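Local coordinates for serine protease inhibitor 4, isoform B (PDB 4P0F), which probably inhibits serine and cysteine endopeptidases as a member of the serpin family, and is seen here in its cleaved form, at residues R106-F109 and D110-S114; V280-S283 and E284-K288. One frame throughout, in Å; residues are numbered along the deposited sequence.

Contacts 1 and 2 are both helix beginnings in the cleaved serpin. Their centres lie about 26 Å apart and their nearest atoms about 14 Å, so the two do not touch. Contact 1 (106-109 with 110-114), its centre about 24 Å from that of the chain, is on the short helix between strands 91-100 and 120-124. Contact 2 (280-283 with 284-288), its centre about 14 Å from that of the chain, lies where strand 263-281 passes into helix 283-288. That strand pairs with 311-324, which in turn borders 328-341, the reactive-loop strand that cleaved serpins insert into sheet A. Each contact sets a phenylalanine against a leucine four residues away.

Contact 1. Residues R106-F109 and D110-S114; sequences RQEF and DQLLS
The first turns of helix 107-115, the helix of the beta-alpha-beta unit formed with strands 91-100 and 120-124, bring F109 against L113. L113 reaches over one face of the phenyl ring with CD1, which stands 3.7 Å from the centroid of the F109 ring and 14° off its normal, a CH-pi contact. F109 has CG anti to the backbone N (chi1 -175°), which swings the ring forward along the helix to meet that methyl. I97 of strand 91-100 packs on both residues. On a neighbouring flank E108 bends at chi2 (67°) and lays OE2 within 3.6 Å of L112 CG, one turn on, an acid end lying against a leucine whose other neighbours include L50 and A75. Q107 and Q111 run side by side on the outer flank, touching through their CG atoms. Beneath the side chains the backbone is regular: R106, at the N-cap position, takes D110 N on its O at 3.0 Å, and L113 N donates to F109 O at the same length. R106 NH1 itself hydrogen-bonds to G302 O. In the last turn D110 O is gripped twice, by S114 N at 3.0 Å and, from the opposite face of its carbonyl plane, by S114 OG at 2.8 Å.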
loop_
_atom_site.group_PDB
_atom_site.type_symbol
_atom_site.label_atom_id
_atom_site.label_comp_id
_atom_site.label_asym_id
_atom_site.label_seq_id
_atom_site.Cartn_x
_atom_site.Cartn_y
_atom_site.Cartn_z
ATOM N N ARG A 106 14.845 -16.524 -16.417
ATOM C CA ARG A 106 15.099 -16.166 -17.802
ATOM C C ARG A 106 15.818 -14.827 -17.839
ATOM O O ARG A 106 15.603 -13.985 -16.975
ATOM C CB ARG A 106 13.797 -16.118 -18.599
ATOM C CG ARG A 106 13.148 -17.480 -18.711
ATOM C CD ARG A 106 12.016 -17.515 -19.711
ATOM N NE ARG A 106 12.475 -17.406 -21.092
ATOM C CZ ARG A 106 11.678 -17.494 -22.155
ATOM N NH1 ARG A 106 10.378 -17.710 -22.005
ATOM N NH2 ARG A 106 12.184 -17.374 -23.375
ATOM N N GLN A 107 16.670 -14.637 -18.841
ATOM C CA GLN A 107 17.529 -13.456 -18.895
ATOM C C GLN A 107 16.750 -12.134 -18.898
ATOM O O GLN A 107 17.081 -11.226 -18.137
ATOM C CB GLN A 107 18.438 -13.516 -20.124
ATOM C CG GLN A 107 19.470 -12.397 -20.170
ATOM C CD GLN A 107 20.347 -12.455 -21.407
ATOM O OE1 GLN A 107 20.511 -13.509 -22.026
ATOM N NE2 GLN A 107 20.914 -11.314 -21.779
ATOM N N GLU A 108 15.719 -12.012 -19.729
ATOM C CA GLU A 108 15.002 -10.740 -19.825
ATOM C C GLU A 108 14.279 -10.393 -18.519
ATOM O O GLU A 108 14.315 -9.246 -18.073
ATOM C CB GLU A 108 14.008 -10.766 -20.988
ATOM C CG GLU A 108 13.211 -9.470 -21.174
ATOM C CD GLU A 108 14.069 -8.289 -21.615
ATOM O OE1 GLU A 108 15.283 -8.471 -21.845
ATOM O OE2 GLU A 108 13.524 -7.172 -21.743
ATOM N N PHE A 109 13.610 -11.378 -17.925
ATOM C CA PHE A 109 12.956 -11.226 -16.623
ATOM C C PHE A 109 13.962 -10.741 -15.580
ATOM O O PHE A 109 13.729 -9.766 -14.857
ATOM C CB PHE A 109 12.339 -12.574 -16.216
ATOM C CG PHE A 109 11.518 -12.550 -14.944
ATOM C CD1 PHE A 109 10.453 -11.685 -14.790
ATOM C CD2 PHE A 109 11.780 -13.458 -13.930
ATOM C CE1 PHE A 109 9.683 -11.705 -13.640
ATOM C CE2 PHE A 109 11.016 -13.489 -12.786
ATOM C CZ PHE A 109 9.964 -12.601 -12.634
ATOM N N ASP A 110 15.089 -11.429 -15.518
ATOM C CA ASP A 110 16.153 -11.096 -14.580
ATOM C C ASP A 110 16.678 -9.686 -14.819
ATOM O O ASP A 110 16.881 -8.923 -13.870
ATOM C CB ASP A 110 17.302 -12.103 -14.701
ATOM C CG ASP A 110 18.427 -11.828 -13.720
ATOM O OD1 ASP A 110 18.148 -11.728 -12.513
ATOM O OD2 ASP A 110 19.583 -11.689 -14.158
ATOM N N GLN A 111 16.903 -9.341 -16.086
ATOM C CA GLN A 111 17.475 -8.035 -16.426
ATOM C C GLN A 111 16.516 -6.880 -16.122
ATOM O O GLN A 111 16.933 -5.835 -15.615
ATOM C CB GLN A 111 17.873 -8.001 -17.898
ATOM C CG GLN A 111 19.137 -8.786 -18.205
ATOM C CD GLN A 111 20.397 -8.054 -17.788
ATOM O OE1 GLN A 111 20.861 -8.185 -16.655
ATOM N NE2 GLN A 111 20.960 -7.277 -18.708
ATOM N N LEU A 112 15.240 -7.062 -16.436
ATOM C CA LEU A 112 14.252 -6.034 -16.144
ATOM C C LEU A 112 14.087 -5.866 -14.643
ATOM O O LEU A 112 13.978 -4.748 -14.143
ATOM C CB LEU A 112 12.905 -6.369 -16.780
ATOM C CG LEU A 112 12.852 -6.299 -18.310
ATOM C CD1 LEU A 112 11.484 -6.736 -18.791
ATOM C CD2 LEU A 112 13.169 -4.907 -18.821
ATOM N N LEU A 113 14.059 -6.972 -13.914
ATOM C CA LEU A 113 13.927 -6.872 -12.462
ATOM C C LEU A 113 15.113 -6.139 -11.850
ATOM O O LEU A 113 14.936 -5.279 -10.999
ATOM C CB LEU A 113 13.796 -8.247 -11.820
ATOM C CG LEU A 113 12.477 -8.995 -11.995
ATOM C CD1 LEU A 113 12.644 -10.395 -11.422
ATOM C CD2 LEU A 113 11.319 -8.276 -11.333
ATOM N N SER A 114 16.327 -6.481 -12.281
ATOM C CA SER A 114 17.528 -5.894 -11.705
ATOM C C SER A 114 17.715 -4.427 -12.090
ATOM O O SER A 114 17.946 -3.587 -11.226
ATOM C CB SER A 114 18.768 -6.694 -12.131
ATOM O OG SER A 114 18.601 -8.071 -11.848
#

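Contact 2. Residues V280-S283 and E284-K288; sequences VELS and EVFQK
L282 meets two helix residues by apolar packing. Its CB comes to the CD1-CE1 side of the F286 ring, 4.0 Å from F286 CD1, while L282 CD2 runs alongside V285 and lies 4.1 Å from V285 CG2. I41, A45 and I316 also line F286. With an alanine in place of F286 the ring is gone, and L282 CB, I41 and A45 would probably be left bordering a gap. Among backbone hydrogen bonds, F286 N donates to L282 O, nearly straight at 3.0 Å (N-H...O 168°), and Q287 N to S283 O at 2.9 Å; L282 O also sits at the edge of the F286 ring, near its plane. Here the serpin chain leaves sheet A, where strand 263-281 pairs with 311-324, for short helix 283-288, with L282 at the N-cap position. Side-chain hydrogen bonds gather on E281. S283 OG lies beside its own backbone N (chi1 -69°), so both meet the carboxylate: OG gives a short hydrogen bond (2.5 Å) to E281 OE2 on its syn lone pair, and S283 N reaches E281 OE1 from above the plane. E281 OE2 also takes I316 N. Two waters bridge to first-turn amides, one from E281 O to V285 N, the other from E281 OE1 to E284 N. A salt bridge joins K288 NZ to E284 OE2 at 2.8 Å, on the anti side of that oxygen.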
loop_
_atom_site.group_PDB
_atom_site.type_symbol
_atom_site.label_atom_id
_atom_site.label_comp_id
_atom_site.label_asym_id
_atom_site.label_seq_id
_atom_site.Cartn_x
_atom_site.Cartn_y
_atom_site.Cartn_z
ATOM N N VAL A 280 -3.810 -9.031 4.857
ATOM C CA VAL A 280 -4.790 -9.629 3.979
ATOM C C VAL A 280 -4.105 -10.439 2.891
ATOM O O VAL A 280 -3.008 -10.084 2.442
ATOM C CB VAL A 280 -5.691 -8.549 3.326
ATOM C CG1 VAL A 280 -4.872 -7.612 2.446
ATOM C CG2 VAL A 280 -6.823 -9.179 2.539
ATOM N N GLU A 281 -4.738 -11.543 2.501
ATOM C CA GLU A 281 -4.320 -12.291 1.329
ATOM C C GLU A 281 -5.188 -11.749 0.183
ATOM O O GLU A 281 -6.418 -11.712 0.291
ATOM C CB GLU A 281 -4.472 -13.809 1.542
ATOM C CG GLU A 281 -3.693 -14.672 0.547
ATOM C CD GLU A 281 -4.322 -14.703 -0.822
ATOM O OE1 GLU A 281 -5.558 -14.618 -0.900
ATOM O OE2 GLU A 281 -3.585 -14.828 -1.822
ATOM N N LEU A 282 -4.539 -11.279 -0.877
ATOM C CA LEU A 282 -5.194 -10.425 -1.878
ATOM C C LEU A 282 -5.778 -11.159 -3.092
ATOM O O LEU A 282 -6.237 -10.511 -4.028
ATOM C CB LEU A 282 -4.199 -9.371 -2.371
ATOM C CG LEU A 282 -3.899 -8.210 -1.419
ATOM C CD1 LEU A 282 -2.762 -7.378 -1.945
ATOM C CD2 LEU A 282 -5.136 -7.332 -1.240
ATOM N N SER A 283 -5.786 -12.496 -3.082
ATOM C CA SER A 283 -6.293 -13.250 -4.232
ATOM C C SER A 283 -7.723 -12.858 -4.586
ATOM O O SER A 283 -8.056 -12.666 -5.758
ATOM C CB SER A 283 -6.243 -14.760 -3.965
ATOM O OG SER A 283 -4.904 -15.213 -3.923
ATOM N N GLU A 284 -8.573 -12.753 -3.570
ATOM C CA GLU A 284 -9.971 -12.428 -3.791
ATOM C C GLU A 284 -10.121 -11.024 -4.390
ATOM O O GLU A 284 -10.910 -10.831 -5.319
ATOM C CB GLU A 284 -10.752 -12.554 -2.484
ATOM C CG GLU A 284 -12.257 -12.384 -2.631
ATOM C CD GLU A 284 -12.974 -12.415 -1.292
ATOM O OE1 GLU A 284 -12.445 -13.036 -0.348
ATOM O OE2 GLU A 284 -14.057 -11.808 -1.176
ATOM N N VAL A 285 -9.361 -10.058 -3.878
ATOM C CA VAL A 285 -9.395 -8.694 -4.411
ATOM C C VAL A 285 -8.981 -8.706 -5.888
ATOM O O VAL A 285 -9.655 -8.106 -6.731
ATOM C CB VAL A 285 -8.480 -7.740 -3.607
ATOM C CG1 VAL A 285 -8.201 -6.451 -4.373
ATOM C CG2 VAL A 285 -9.108 -7.425 -2.263
ATOM N N PHE A 286 -7.896 -9.404 -6.206
ATOM C CA PHE A 286 -7.430 -9.456 -7.596
ATOM C C PHE A 286 -8.449 -10.120 -8.505
ATOM O O PHE A 286 -8.657 -9.676 -9.633
ATOM C CB PHE A 286 -6.095 -10.181 -7.701
ATOM C CG PHE A 286 -4.911 -9.289 -7.498
ATOM C CD1 PHE A 286 -4.705 -8.650 -6.292
ATOM C CD2 PHE A 286 -3.992 -9.103 -8.507
ATOM C CE1 PHE A 286 -3.610 -7.835 -6.110
ATOM C CE2 PHE A 286 -2.906 -8.289 -8.331
ATOM C CZ PHE A 286 -2.713 -7.652 -7.120
ATOM N N GLN A 287 -9.087 -11.184 -8.025
ATOM C CA GLN A 287 -10.134 -11.827 -8.799
ATOM C C GLN A 287 -11.298 -10.876 -9.073
ATOM O O GLN A 287 -11.821 -10.814 -10.193
ATOM C CB GLN A 287 -10.624 -13.072 -8.071
ATOM C CG GLN A 287 -9.592 -14.194 -8.079
ATOM C CD GLN A 287 -9.933 -15.309 -7.120
ATOM O OE1 GLN A 287 -10.679 -15.112 -6.160
ATOM N NE2 GLN A 287 -9.399 -16.492 -7.381
ATOM N N LYS A 288 -11.699 -10.129 -8.052
ATOM C CA LYS A 288 -12.808 -9.193 -8.201
ATOM C C LYS A 288 -12.451 -8.010 -9.097
ATOM O O LYS A 288 -13.344 -7.326 -9.602
ATOM C CB LYS A 288 -13.265 -8.685 -6.841
ATOM C CG LYS A 288 -14.000 -9.725 -6.024
ATOM C CD LYS A 288 -14.259 -9.200 -4.625
ATOM C CE LYS A 288 -15.042 -10.183 -3.771
ATOM N NZ LYS A 288 -15.251 -9.622 -2.402
HETATM O O HOH W 1 -8.495 -10.505 -1.028
HETATM O O HOH W 2 -8.217 -13.957 -0.826
#